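Local coordinates for leucine aminopeptidase A1, chloroplastic (Solanum lycopersicum, PDB 5D8N), which removes N-terminal amino acids, preferably leucine, from peptides as a magnesium-dependent homohexameric aminopeptidase, acts as a chaperone, and takes part in wound signalling and insect defence, at residues A[468-473]-A[488-493]; A[161-166]-A[201-206]; A[230-235]-A[353-358]; A[18-23]-A[223-228]; A[457-462]-A[479-484]. The protein carries 1 engineered substitution. One frame throughout, in Å; residues are numbered along the deposited sequence.

How the contacts relate
Contacts 1, 2, 3 and 5 are buried, whereas contact 4 is partly buried and shares polar bonds with another subunit. Contacts 1 and 5 are neighbours: helix 479-488 starts in contact 5 and runs out at contact 1, and Trp-460 packs on both Met-470 and Gln-489. Contacts 3 and 4 also touch, Val-231 packing on Ile-226 O, where loop 223-228 leads into helix 229-242. Contact 2 lies across the chain's centre from contacts 1, 3 and 5. The chemistry differs with place: sulfur on a ring in contact 1, a water bridge in contact 2, bare methyls in contact 3, an isoleucine tip on threonine and proline in contact 4, an aromatic edge in contact 5.

Contact 1: A[468-473]-A[488-493]; sequences ADMINT and KQFVDE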
# COMPACT_ATOMS: atom_id res chain seq x y z
N ALA A 468 -18.69 22.54 -9.79
CA ALA A 468 -19.98 22.55 -9.08
C ALA A 468 -19.93 23.51 -7.90
O ALA A 468 -18.92 24.16 -7.68
CB ALA A 468 -20.35 21.14 -8.60
N ASP A 469 -21.01 23.60 -7.12
CA ASP A 469 -21.00 24.43 -5.90
C ASP A 469 -20.02 23.87 -4.87
O ASP A 469 -19.54 24.61 -4.05
CB ASP A 469 -22.41 24.56 -5.27
CG ASP A 469 -23.39 25.35 -6.14
OD1 ASP A 469 -22.97 26.06 -7.08
OD2 ASP A 469 -24.60 25.07 -6.03
N MET A 470 -19.86 22.56 -4.80
CA MET A 470 -19.03 21.97 -3.77
C MET A 470 -18.68 20.57 -4.20
O MET A 470 -19.33 20.01 -5.09
CB MET A 470 -19.75 21.92 -2.43
CG MET A 470 -20.89 20.90 -2.36
SD MET A 470 -22.10 21.23 -1.03
CE MET A 470 -23.03 22.59 -1.69
N ILE A 471 -17.65 20.01 -3.56
CA ILE A 471 -17.38 18.59 -3.66
C ILE A 471 -17.99 17.91 -2.44
O ILE A 471 -18.32 18.59 -1.48
CB ILE A 471 -15.86 18.29 -3.73
CG1 ILE A 471 -15.14 18.78 -2.47
CG2 ILE A 471 -15.25 18.88 -5.00
CD1 ILE A 471 -13.63 18.63 -2.52
N ASN A 472 -18.04 16.58 -2.43
CA ASN A 472 -18.63 15.85 -1.33
C ASN A 472 -17.64 15.39 -0.26
O ASN A 472 -18.02 15.24 0.90
CB ASN A 472 -19.51 14.70 -1.82
CG ASN A 472 -18.71 13.48 -2.23
OD1 ASN A 472 -17.84 13.56 -3.10
ND2 ASN A 472 -19.12 12.32 -1.74
N THR A 473 -16.35 15.39 -0.57
CA THR A 473 -15.36 14.87 0.36
C THR A 473 -14.09 15.71 0.39
O THR A 473 -13.44 15.91 -0.64
CB THR A 473 -14.95 13.45 -0.09
OG1 THR A 473 -16.11 12.62 -0.07
CG2 THR A 473 -13.93 12.87 0.85
N LYS A 488 -24.37 21.21 6.59
CA LYS A 488 -24.88 22.53 6.89
C LYS A 488 -25.39 23.27 5.66
O LYS A 488 -26.24 24.15 5.78
CB LYS A 488 -23.76 23.36 7.53
CG LYS A 488 -24.16 24.75 8.02
CD LYS A 488 -23.01 25.38 8.78
CE LYS A 488 -23.27 26.82 9.22
NZ LYS A 488 -22.83 27.72 8.12
N GLN A 489 -24.87 22.95 4.48
CA GLN A 489 -25.27 23.60 3.25
C GLN A 489 -26.73 23.29 2.94
O GLN A 489 -27.30 23.86 2.01
CB GLN A 489 -24.39 23.14 2.08
CG GLN A 489 -22.95 23.63 2.13
CD GLN A 489 -22.83 25.08 1.75
OE1 GLN A 489 -23.48 25.56 0.81
NE2 GLN A 489 -22.08 25.82 2.54
N PHE A 490 -27.29 22.30 3.61
CA PHE A 490 -28.62 21.82 3.27
C PHE A 490 -29.63 22.05 4.38
O PHE A 490 -30.73 21.47 4.38
CB PHE A 490 -28.52 20.35 2.87
CG PHE A 490 -27.54 20.13 1.76
CD1 PHE A 490 -27.88 20.46 0.45
CD2 PHE A 490 -26.24 19.76 2.04
CE1 PHE A 490 -26.93 20.42 -0.55
CE2 PHE A 490 -25.31 19.63 1.02
CZ PHE A 490 -25.63 20.01 -0.27
N VAL A 491 -29.23 22.89 5.33
CA VAL A 491 -30.05 23.19 6.48
C VAL A 491 -30.36 24.68 6.46
O VAL A 491 -29.49 25.55 6.43
CB VAL A 491 -29.34 22.84 7.80
CG1 VAL A 491 -30.16 23.28 9.00
CG2 VAL A 491 -29.07 21.35 7.88
N ASP A 492 -31.64 24.96 6.56
CA ASP A 492 -32.14 26.33 6.68
C ASP A 492 -31.54 26.96 7.93
O ASP A 492 -31.66 26.43 9.04
CB ASP A 492 -33.65 26.21 6.85
CG ASP A 492 -34.37 27.49 6.63
OD1 ASP A 492 -33.86 28.57 7.02
OD2 ASP A 492 -35.50 27.36 6.10
N GLU A 493 -31.00 28.15 7.76
CA GLU A 493 -30.30 28.83 8.84
C GLU A 493 -31.19 29.17 10.04
O GLU A 493 -30.72 29.27 11.16
CB GLU A 493 -29.67 30.10 8.26
CG GLU A 493 -28.88 30.96 9.24
CD GLU A 493 -27.66 31.60 8.59
OE1 GLU A 493 -27.84 32.33 7.59
OE2 GLU A 493 -26.52 31.40 9.07
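Met-470 overlaps the outer end of the Phe-490 ring with its thioether, SD lying 3.8 Å from CZ of Phe-490. The sulfur is 5.0 Å from the ring centroid and 67° off the ring normal, an oblique Met-aromatic contact. With chi1 at 71°, CG of Met-470 sits between the backbone N and the carbonyl carbon, and a bend at chi3 folds the methyl back, leaving CE 3.9 Å from Phe-490 CZ. The same methyl rides along Gln-489, 4.0 Å from its CG and 3.9 Å from OE1, an oxygen already hydrogen-bonded to another partner. Gln-489 also places CB over one face of the Phe-490 ring, 3.7 Å above its plane. Both residues occupy the corners of a type I turn at the end of helix 479-488, while Met-470 belongs to the short strand that pairs with Glu-380 in strand 378-380. Ala-393 and Ile-397 of helix 388-401 add to the packing of Phe-490. With an alanine at Met-470, the outer end of the Phe-490 ring would probably lose its sulfur neighbour and a gap would open beside Gln-489. No hydrogen bond links the two segments, so the direct contact probably rests on dispersion and the polarisable sulfur.

Contact 2: A[161-166]-A[201-206]; sequences AIATGV and RKIKYA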
# COMPACT_ATOMS: atom_id res chain seq x y z
N ALA A 161 -32.54 2.41 35.94
CA ALA A 161 -31.26 2.14 35.30
C ALA A 161 -30.82 0.69 35.49
O ALA A 161 -30.36 0.06 34.54
CB ALA A 161 -30.18 3.08 35.84
N ILE A 162 -31.08 0.12 36.66
CA ILE A 162 -30.85 -1.31 36.89
C ILE A 162 -31.71 -2.15 35.94
O ILE A 162 -31.22 -3.07 35.28
CB ILE A 162 -31.15 -1.70 38.34
CG1 ILE A 162 -30.05 -1.20 39.28
CG2 ILE A 162 -31.31 -3.21 38.50
CD1 ILE A 162 -30.45 -1.18 40.75
N ALA A 163 -32.99 -1.77 35.82
CA ALA A 163 -33.92 -2.46 34.94
C ALA A 163 -33.42 -2.42 33.51
O ALA A 163 -33.46 -3.43 32.82
CB ALA A 163 -35.31 -1.82 35.03
N THR A 164 -33.00 -1.25 33.06
CA THR A 164 -32.45 -1.06 31.71
C THR A 164 -31.26 -2.00 31.50
O THR A 164 -31.20 -2.73 30.50
CB THR A 164 -32.01 0.41 31.53
OG1 THR A 164 -33.16 1.27 31.57
CG2 THR A 164 -31.28 0.59 30.26
N GLY A 165 -30.37 -2.06 32.47
CA GLY A 165 -29.18 -2.92 32.32
C GLY A 165 -29.54 -4.39 32.21
O GLY A 165 -28.95 -5.14 31.44
N VAL A 166 -30.53 -4.82 32.99
CA VAL A 166 -30.95 -6.22 32.95
C VAL A 166 -31.61 -6.54 31.58
O VAL A 166 -31.35 -7.59 31.03
CB VAL A 166 -31.91 -6.55 34.09
CG1 VAL A 166 -32.49 -7.96 33.92
CG2 VAL A 166 -31.18 -6.44 35.42
N ARG A 201 -43.80 3.60 37.40
CA ARG A 201 -43.83 4.44 36.20
C ARG A 201 -42.44 4.59 35.59
O ARG A 201 -42.27 4.62 34.37
CB ARG A 201 -44.43 5.83 36.46
CG ARG A 201 -45.95 5.83 36.56
CD ARG A 201 -46.56 7.24 36.50
NE ARG A 201 -46.16 8.09 37.63
CZ ARG A 201 -46.77 8.10 38.81
NH1 ARG A 201 -47.78 7.26 39.06
NH2 ARG A 201 -46.32 8.88 39.78
N LYS A 202 -41.44 4.76 36.45
CA LYS A 202 -40.09 4.98 35.96
C LYS A 202 -39.53 3.71 35.33
O LYS A 202 -38.84 3.75 34.31
CB LYS A 202 -39.21 5.44 37.11
CG LYS A 202 -37.90 6.06 36.64
CD LYS A 202 -38.05 7.48 36.11
CE LYS A 202 -36.75 7.94 35.45
NZ LYS A 202 -36.85 9.32 34.88
N ILE A 203 -39.85 2.57 35.93
CA ILE A 203 -39.44 1.29 35.40
C ILE A 203 -40.09 1.09 34.03
O ILE A 203 -39.45 0.59 33.12
CB ILE A 203 -39.77 0.13 36.36
CG1 ILE A 203 -38.83 0.18 37.57
CG2 ILE A 203 -39.68 -1.23 35.68
CD1 ILE A 203 -39.28 -0.70 38.71
N LYS A 204 -41.36 1.45 33.92
CA LYS A 204 -42.10 1.30 32.69
C LYS A 204 -41.47 2.17 31.58
O LYS A 204 -41.40 1.78 30.41
CB LYS A 204 -43.56 1.68 32.94
CG LYS A 204 -44.55 1.06 31.98
CD LYS A 204 -44.79 -0.42 32.22
CE LYS A 204 -46.17 -0.82 31.73
NZ LYS A 204 -46.48 -0.38 30.33
N TYR A 205 -41.12 3.40 31.94
CA TYR A 205 -40.44 4.31 31.02
C TYR A 205 -39.19 3.62 30.49
O TYR A 205 -38.97 3.60 29.28
CB TYR A 205 -40.09 5.63 31.71
CG TYR A 205 -39.08 6.52 30.98
CD1 TYR A 205 -39.44 7.29 29.88
CD2 TYR A 205 -37.80 6.67 31.47
CE1 TYR A 205 -38.50 8.05 29.19
CE2 TYR A 205 -36.89 7.50 30.85
CZ TYR A 205 -37.22 8.15 29.69
OH TYR A 205 -36.29 8.97 29.07
N ALA A 206 -38.40 3.06 31.40
CA ALA A 206 -37.15 2.40 31.03
C ALA A 206 -37.46 1.25 30.07
O ALA A 206 -36.75 1.05 29.07
CB ALA A 206 -36.41 1.87 32.25
O HOH W 1 -34.22 2.55 29.36
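Thr-164 meets Ala-206 where two helices pack side by side: helix 152-170 of the N-terminal domain, which belongs to the macro-domain clan, and helix 197-221. From CB of Thr-164, which stands 4.7 Å from CB of Ala-206, the side chain forks. The hydroxyl branch goes toward the other helix, and OG1 presses against the Ala-206 methyl, 3.4 Å from its CB. With chi1 at -66° OG1 lies anti to the carbonyl carbon, beside the backbone N, where it is hydrogen-bonded to Ser-160 O one turn earlier. The other branch, CG2, diverges from Ala-206 and lies farther from its methyl than OG1 does. The side chain of Thr-164 also touches His-122 of helix 119-134. Next to Thr-164, CB of Ala-163 faces CG2 of Ile-203, about one turn before Ala-206, at 4.5 Å. Both residues rest on Ile-32 of strand 31-35, an outermost strand of the six-stranded sheet, so the helix pair packs on that strand. Small residues, Ala-163 and Ala-206, let the backbones come close, the CA atoms of Thr-164 and Ala-206 being 5.9 Å apart. A single water closes the gap, donating to Thr-164 OG1 at 2.8 Å and to Ala-206 O at 3.0 Å.

Contact 3: A[230-235]-A[353-358]; sequences AVLAEE and VAACEN
Leu-232 carries the whole contact from helix segment 230-235 to Val-353 and Ala-355. Ala-230 points away from the strand and rests on Tyr-278 of the neighbouring strand 278-284. Val-231 follows in the first turn of the helix, its backbone N capped by Thr-228 OG1. Leu-232 then points at the strand: CG lies anti to the backbone N (chi1 -165°), and of the two methyls CD2 does the touching. It rests on two residues of one strand face, 3.9 Å from CB of Ala-355 and 4.1 Å from CG1 of Val-353; the Leu-232 and Val-353 side chains cross at about a right angle. Ile-280 of strand 278-284 also receives Leu-232. Ala-233, next along, packs on Tyr-278, and Glu-234 is exposed and forms a salt bridge with Lys-237. On the strand, Ala-354 and Cys-356 alternate to the other face, where they meet Tyr-265 of helix 263-269. Farther along, Asn-358 ND2 bonds OD1 of Asp-305, a magnesium ligand. Helices covering both faces of a central mixed sheet, with metal-binding residues around the strand ends, are the plan of the M17 catalytic domain, an alpha/beta fold built on eight strands here.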
# COMPACT_ATOMS: atom_id res chain seq x y z
N ALA A 230 -37.05 -1.43 1.42
CA ALA A 230 -38.46 -1.80 1.50
C ALA A 230 -38.81 -2.42 2.84
O ALA A 230 -39.77 -2.00 3.49
CB ALA A 230 -38.81 -2.80 0.40
N VAL A 231 -37.91 -3.25 3.38
CA VAL A 231 -38.10 -3.79 4.73
C VAL A 231 -37.98 -2.76 5.84
O VAL A 231 -38.82 -2.69 6.75
CB VAL A 231 -37.16 -4.97 5.03
CG1 VAL A 231 -37.26 -5.40 6.49
CG2 VAL A 231 -37.54 -6.13 4.13
N LEU A 232 -37.04 -1.83 5.68
CA LEU A 232 -36.98 -0.71 6.62
C LEU A 232 -38.27 0.11 6.60
O LEU A 232 -38.78 0.53 7.65
CB LEU A 232 -35.78 0.17 6.30
CG LEU A 232 -35.36 1.16 7.37
CD1 LEU A 232 -34.99 0.40 8.64
CD2 LEU A 232 -34.13 1.95 6.93
N ALA A 233 -38.81 0.37 5.42
CA ALA A 233 -40.09 1.09 5.33
C ALA A 233 -41.23 0.32 6.01
O ALA A 233 -42.07 0.93 6.68
CB ALA A 233 -40.46 1.36 3.89
N GLU A 234 -41.23 -1.00 5.87
CA GLU A 234 -42.23 -1.82 6.55
C GLU A 234 -42.10 -1.76 8.07
O GLU A 234 -43.10 -1.72 8.78
CB GLU A 234 -42.19 -3.29 6.13
CG GLU A 234 -42.70 -3.54 4.72
CD GLU A 234 -44.15 -3.15 4.49
OE1 GLU A 234 -44.97 -3.25 5.44
OE2 GLU A 234 -44.43 -2.68 3.35
N GLU A 235 -40.87 -1.73 8.57
CA GLU A 235 -40.67 -1.55 9.99
C GLU A 235 -41.26 -0.21 10.44
O GLU A 235 -41.82 -0.10 11.54
CB GLU A 235 -39.18 -1.65 10.39
CG GLU A 235 -38.56 -3.02 10.15
CD GLU A 235 -38.99 -4.11 11.12
OE1 GLU A 235 -39.48 -3.84 12.24
OE2 GLU A 235 -38.84 -5.29 10.74
N VAL A 353 -36.00 9.20 7.38
CA VAL A 353 -34.93 8.36 6.88
C VAL A 353 -35.03 8.19 5.37
O VAL A 353 -36.02 7.66 4.86
CB VAL A 353 -34.97 6.96 7.49
CG1 VAL A 353 -33.88 6.09 6.88
CG2 VAL A 353 -34.75 7.02 9.00
N ALA A 354 -34.02 8.68 4.65
CA ALA A 354 -33.93 8.46 3.21
C ALA A 354 -33.20 7.15 2.94
O ALA A 354 -31.96 7.10 2.92
CB ALA A 354 -33.22 9.62 2.54
N ALA A 355 -33.98 6.07 2.84
CA ALA A 355 -33.42 4.74 2.81
C ALA A 355 -33.12 4.27 1.38
O ALA A 355 -33.89 4.49 0.44
CB ALA A 355 -34.38 3.76 3.47
N CYS A 356 -31.95 3.69 1.21
CA CYS A 356 -31.52 3.12 -0.06
C CYS A 356 -30.33 2.22 0.21
O CYS A 356 -29.81 2.18 1.32
CB CYS A 356 -31.12 4.22 -1.05
SG CYS A 356 -29.75 5.27 -0.49
N GLU A 357 -29.92 1.46 -0.79
CA GLU A 357 -28.63 0.78 -0.74
C GLU A 357 -27.74 1.31 -1.84
O GLU A 357 -28.21 1.78 -2.87
CB GLU A 357 -28.76 -0.75 -0.76
CG GLU A 357 -29.39 -1.34 -1.99
CD GLU A 357 -29.36 -2.85 -2.04
OE1 GLU A 357 -28.92 -3.51 -1.05
OE2 GLU A 357 -29.57 -3.36 -3.17
N ASN A 358 -26.47 1.46 -1.49
CA ASN A 358 -25.48 2.03 -2.39
C ASN A 358 -24.72 0.90 -3.09
O ASN A 358 -23.82 0.29 -2.50
CB ASN A 358 -24.52 2.94 -1.62
CG ASN A 358 -23.43 3.51 -2.51
OD1 ASN A 358 -23.50 3.38 -3.73
ND2 ASN A 358 -22.38 4.06 -1.90

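Contact 4: A[18-23]-A[223-228]; sequences GLTRPN and PANIVT
The side-chain amide of Asn-225 turns its nitrogen toward Thr-20, yet ND2 stays 4.4 Å from Thr-20 OG1, too far for a bond. Its N-H groups are used otherwise: ND2 bonds Leu-17 O, just before the segment 18-23, and Ile-370 O of the third subunit. The pyrrolidine ring of Pro-22 offers its CD corner to Ile-226, with CD 4.4 Å from Ile-226 CD1, while Phe-176 also touches this proline. Between the two, Ile-226 carries the apolar contact. Its CG1 lies beside the backbone N (chi1 -64°) and a second bend, chi2 -68°, brings CD1 round to 4.1 Å from CG2 of Thr-20 and 4.0 Å from the carbonyl O of Thr-20. The two side chains cross at about a right angle. The segment 223-228 is the tight connection between helix 197-221 and helix 229-242: Pro-223 O accepts from both Ile-226 N and Val-227 N, each at 2.9 Å, and Thr-228 is the N-cap of the second helix, its OG1 bonding Val-231 N. A magnesium ion is bound just upstream, at Val-220 and Ala-222. The N-terminal segment 18-23 lies over this connection and is clamped to the third subunit, where Thr-20 OG1 bonds Ile-370 O and Thr-372 OG1 and Gly-18 adds backbone bonds.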
# COMPACT_ATOMS: atom_id res chain seq x y z
N GLY A 18 -29.80 -15.58 -0.93
CA GLY A 18 -29.26 -16.59 -0.02
C GLY A 18 -30.26 -17.46 0.71
O GLY A 18 -29.89 -18.30 1.53
N LEU A 19 -31.54 -17.22 0.45
CA LEU A 19 -32.64 -18.02 0.98
C LEU A 19 -32.70 -18.02 2.50
O LEU A 19 -33.12 -18.98 3.11
CB LEU A 19 -32.56 -19.46 0.44
CG LEU A 19 -32.60 -19.54 -1.07
CD1 LEU A 19 -32.46 -20.99 -1.53
CD2 LEU A 19 -33.89 -18.93 -1.61
N THR A 20 -32.25 -16.92 3.10
CA THR A 20 -32.13 -16.84 4.53
C THR A 20 -33.47 -16.46 5.14
O THR A 20 -34.20 -15.61 4.63
CB THR A 20 -31.00 -15.88 4.92
OG1 THR A 20 -29.76 -16.46 4.48
CG2 THR A 20 -30.95 -15.64 6.43
N ARG A 21 -33.82 -17.19 6.19
CA ARG A 21 -35.09 -16.97 6.88
C ARG A 21 -34.81 -16.68 8.35
O ARG A 21 -34.27 -17.50 9.07
CB ARG A 21 -35.98 -18.20 6.72
CG ARG A 21 -37.34 -18.05 7.39
CD ARG A 21 -38.15 -19.34 7.31
NE ARG A 21 -39.46 -19.26 7.95
CZ ARG A 21 -40.46 -20.10 7.71
NH1 ARG A 21 -40.30 -21.11 6.86
NH2 ARG A 21 -41.63 -19.94 8.31
N PRO A 22 -35.08 -15.45 8.78
CA PRO A 22 -34.88 -15.18 10.21
C PRO A 22 -35.72 -16.09 11.11
O PRO A 22 -36.86 -16.40 10.78
CB PRO A 22 -35.34 -13.74 10.39
CG PRO A 22 -35.53 -13.21 9.00
CD PRO A 22 -35.74 -14.35 8.06
N ASN A 23 -35.12 -16.61 12.16
CA ASN A 23 -35.86 -17.35 13.17
C ASN A 23 -36.75 -16.36 13.92
O ASN A 23 -36.45 -15.17 14.00
CB ASN A 23 -34.94 -18.01 14.18
CG ASN A 23 -33.95 -18.96 13.55
OD1 ASN A 23 -32.73 -18.85 13.79
ND2 ASN A 23 -34.43 -19.80 12.66
N PRO A 223 -28.45 -8.23 8.30
CA PRO A 223 -27.69 -7.89 7.11
C PRO A 223 -28.57 -7.27 6.03
O PRO A 223 -29.81 -7.34 6.08
CB PRO A 223 -27.18 -9.25 6.67
CG PRO A 223 -28.33 -10.16 6.99
CD PRO A 223 -28.87 -9.64 8.28
N ALA A 224 -27.90 -6.67 5.06
CA ALA A 224 -28.56 -5.92 4.00
C ALA A 224 -29.47 -6.76 3.10
O ALA A 224 -30.34 -6.21 2.44
CB ALA A 224 -27.52 -5.20 3.17
N ASN A 225 -29.25 -8.08 3.03
CA ASN A 225 -30.12 -8.96 2.25
C ASN A 225 -31.43 -9.25 2.98
O ASN A 225 -32.38 -9.75 2.40
CB ASN A 225 -29.41 -10.25 1.80
CG ASN A 225 -28.94 -11.13 2.94
OD1 ASN A 225 -28.36 -10.68 3.91
ND2 ASN A 225 -29.19 -12.42 2.80
N ILE A 226 -31.51 -8.84 4.24
CA ILE A 226 -32.73 -8.99 5.04
C ILE A 226 -33.38 -7.63 5.31
O ILE A 226 -34.55 -7.43 5.04
CB ILE A 226 -32.37 -9.64 6.41
CG1 ILE A 226 -31.82 -11.05 6.23
CG2 ILE A 226 -33.56 -9.64 7.36
CD1 ILE A 226 -32.81 -12.08 5.73
N VAL A 227 -32.62 -6.67 5.84
CA VAL A 227 -33.13 -5.31 5.97
C VAL A 227 -32.74 -4.46 4.76
O VAL A 227 -31.65 -3.89 4.71
CB VAL A 227 -32.70 -4.65 7.30
CG1 VAL A 227 -33.11 -3.17 7.35
CG2 VAL A 227 -33.39 -5.35 8.46
N THR A 228 -33.58 -4.57 3.74
CA THR A 228 -33.55 -3.74 2.56
C THR A 228 -34.30 -2.44 2.84
O THR A 228 -34.87 -2.29 3.90
CB THR A 228 -34.29 -4.45 1.43
OG1 THR A 228 -35.62 -4.73 1.84
CG2 THR A 228 -33.59 -5.78 1.09

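Contact 5: A[457-462]-A[479-484]; sequences ESYWES and GAITGA
Tyr-459 packs tightly against two consecutive residues of the helix, Ile-481 and Thr-482. Its ring meets Ile-481 with an edge: CD1 of Ile-481 lies near the ring plane, 3.9 Å from CE2 of Tyr-459, and CG2 of Ile-481 reaches the adjacent ring atom CD2 of Tyr-459, also at 3.9 Å. The methyl of Thr-482 settles at the base of the tyrosine, with CG2 3.8 Å from Tyr-459 CB and 3.7 Å from Tyr-459 O. The far end of the ring belongs to an interface, since its hydroxyl bonds Leu-421 O and Ser-424 N of the fourth subunit. The segment 457-462 is largely 3-10 helical, with Trp-460 N bonded to Glu-457 O at 3.0 Å, laid against the first turn of helix 479-488 in the catalytic domain. The side chain of Thr-482 comes within about 5 Å of that of Arg-389, a predicted active-site residue. The contact slackens on the solvent side, where Ser-462 adds a single approach, OG to Thr-482 CG2 at 3.9 Å. That hydroxyl is fixed by its own turn, because chi1 of 70° swings OG back to donate to Tyr-459 O at 2.7 Å, in the carbonyl plane with a C=O to donor angle of 153°. An alanine here would probably leave Tyr-459 O with the Ser-462 backbone N as its one remaining partner within the segment and open a small gap beside the Thr-482 methyl. Ser-462 also touches Pro-475, while Trp-460 leans on Leu-485, one helical turn beyond Ile-481.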
# COMPACT_ATOMS: atom_id res chain seq x y z
N GLU A 457 -14.95 27.03 10.39
CA GLU A 457 -15.47 27.55 9.12
C GLU A 457 -14.40 27.64 8.05
O GLU A 457 -14.67 27.48 6.86
CB GLU A 457 -16.08 28.96 9.25
CG GLU A 457 -15.11 30.05 9.76
CD GLU A 457 -14.27 30.83 8.72
OE1 GLU A 457 -13.18 31.33 9.08
OE2 GLU A 457 -14.70 31.05 7.55
N SER A 458 -13.16 27.89 8.47
CA SER A 458 -12.07 28.03 7.50
C SER A 458 -11.86 26.79 6.64
O SER A 458 -11.18 26.86 5.61
CB SER A 458 -10.76 28.43 8.21
OG SER A 458 -10.35 27.45 9.15
N TYR A 459 -12.38 25.65 7.09
CA TYR A 459 -12.10 24.42 6.36
C TYR A 459 -13.05 24.29 5.18
O TYR A 459 -12.90 23.39 4.34
CB TYR A 459 -12.20 23.20 7.28
CG TYR A 459 -11.16 23.16 8.39
CD1 TYR A 459 -9.94 23.82 8.28
CD2 TYR A 459 -11.34 22.32 9.47
CE1 TYR A 459 -9.02 23.77 9.32
CE2 TYR A 459 -10.42 22.23 10.47
CZ TYR A 459 -9.27 22.97 10.41
OH TYR A 459 -8.37 22.83 11.44
N TRP A 460 -14.03 25.18 5.09
CA TRP A 460 -14.98 25.08 3.98
C TRP A 460 -14.34 25.32 2.60
O TRP A 460 -14.74 24.74 1.57
CB TRP A 460 -16.16 26.03 4.18
CG TRP A 460 -17.17 25.88 3.11
CD1 TRP A 460 -17.54 26.82 2.20
CD2 TRP A 460 -17.85 24.67 2.74
NE1 TRP A 460 -18.37 26.26 1.26
CE2 TRP A 460 -18.61 24.96 1.59
CE3 TRP A 460 -17.99 23.42 3.33
CZ2 TRP A 460 -19.48 24.03 1.01
CZ3 TRP A 460 -18.78 22.46 2.69
CH2 TRP A 460 -19.56 22.79 1.56
N GLU A 461 -13.30 26.14 2.59
CA GLU A 461 -12.55 26.45 1.39
C GLU A 461 -11.99 25.19 0.77
O GLU A 461 -11.98 25.04 -0.43
CB GLU A 461 -11.43 27.44 1.73
CG GLU A 461 -10.57 27.88 0.55
CD GLU A 461 -11.26 28.84 -0.42
OE1 GLU A 461 -12.31 29.42 -0.06
OE2 GLU A 461 -10.76 28.99 -1.56
N SER A 462 -11.70 24.17 1.57
CA SER A 462 -11.16 22.95 1.01
C SER A 462 -12.24 22.12 0.32
O SER A 462 -11.95 21.07 -0.21
CB SER A 462 -10.47 22.14 2.10
OG SER A 462 -11.45 21.62 2.98
N GLY A 479 -11.76 15.71 8.48
CA GLY A 479 -12.79 15.07 7.64
C GLY A 479 -14.16 15.01 8.29
O GLY A 479 -15.19 15.12 7.62
N ALA A 480 -14.20 14.88 9.61
CA ALA A 480 -15.48 14.87 10.32
C ALA A 480 -16.06 16.26 10.40
O ALA A 480 -17.28 16.41 10.35
CB ALA A 480 -15.32 14.29 11.71
N ILE A 481 -15.20 17.27 10.47
CA ILE A 481 -15.62 18.65 10.44
C ILE A 481 -16.17 19.07 9.07
O ILE A 481 -17.23 19.70 9.00
CB ILE A 481 -14.47 19.58 10.83
CG1 ILE A 481 -14.03 19.28 12.26
CG2 ILE A 481 -14.86 21.04 10.65
CD1 ILE A 481 -12.76 19.97 12.66
N THR A 482 -15.44 18.79 8.00
CA THR A 482 -15.92 19.15 6.68
C THR A 482 -17.16 18.33 6.28
O THR A 482 -18.05 18.82 5.58
CB THR A 482 -14.84 19.00 5.60
OG1 THR A 482 -14.26 17.69 5.65
CG2 THR A 482 -13.77 20.07 5.76
N GLY A 483 -17.30 17.13 6.84
CA GLY A 483 -18.56 16.40 6.71
C GLY A 483 -19.72 17.18 7.29
O GLY A 483 -20.77 17.33 6.66
N ALA A 484 -19.50 17.72 8.48
CA ALA A 484 -20.52 18.56 9.12
C ALA A 484 -20.79 19.85 8.34
O ALA A 484 -21.95 20.24 8.16
CB ALA A 484 -20.13 18.88 10.55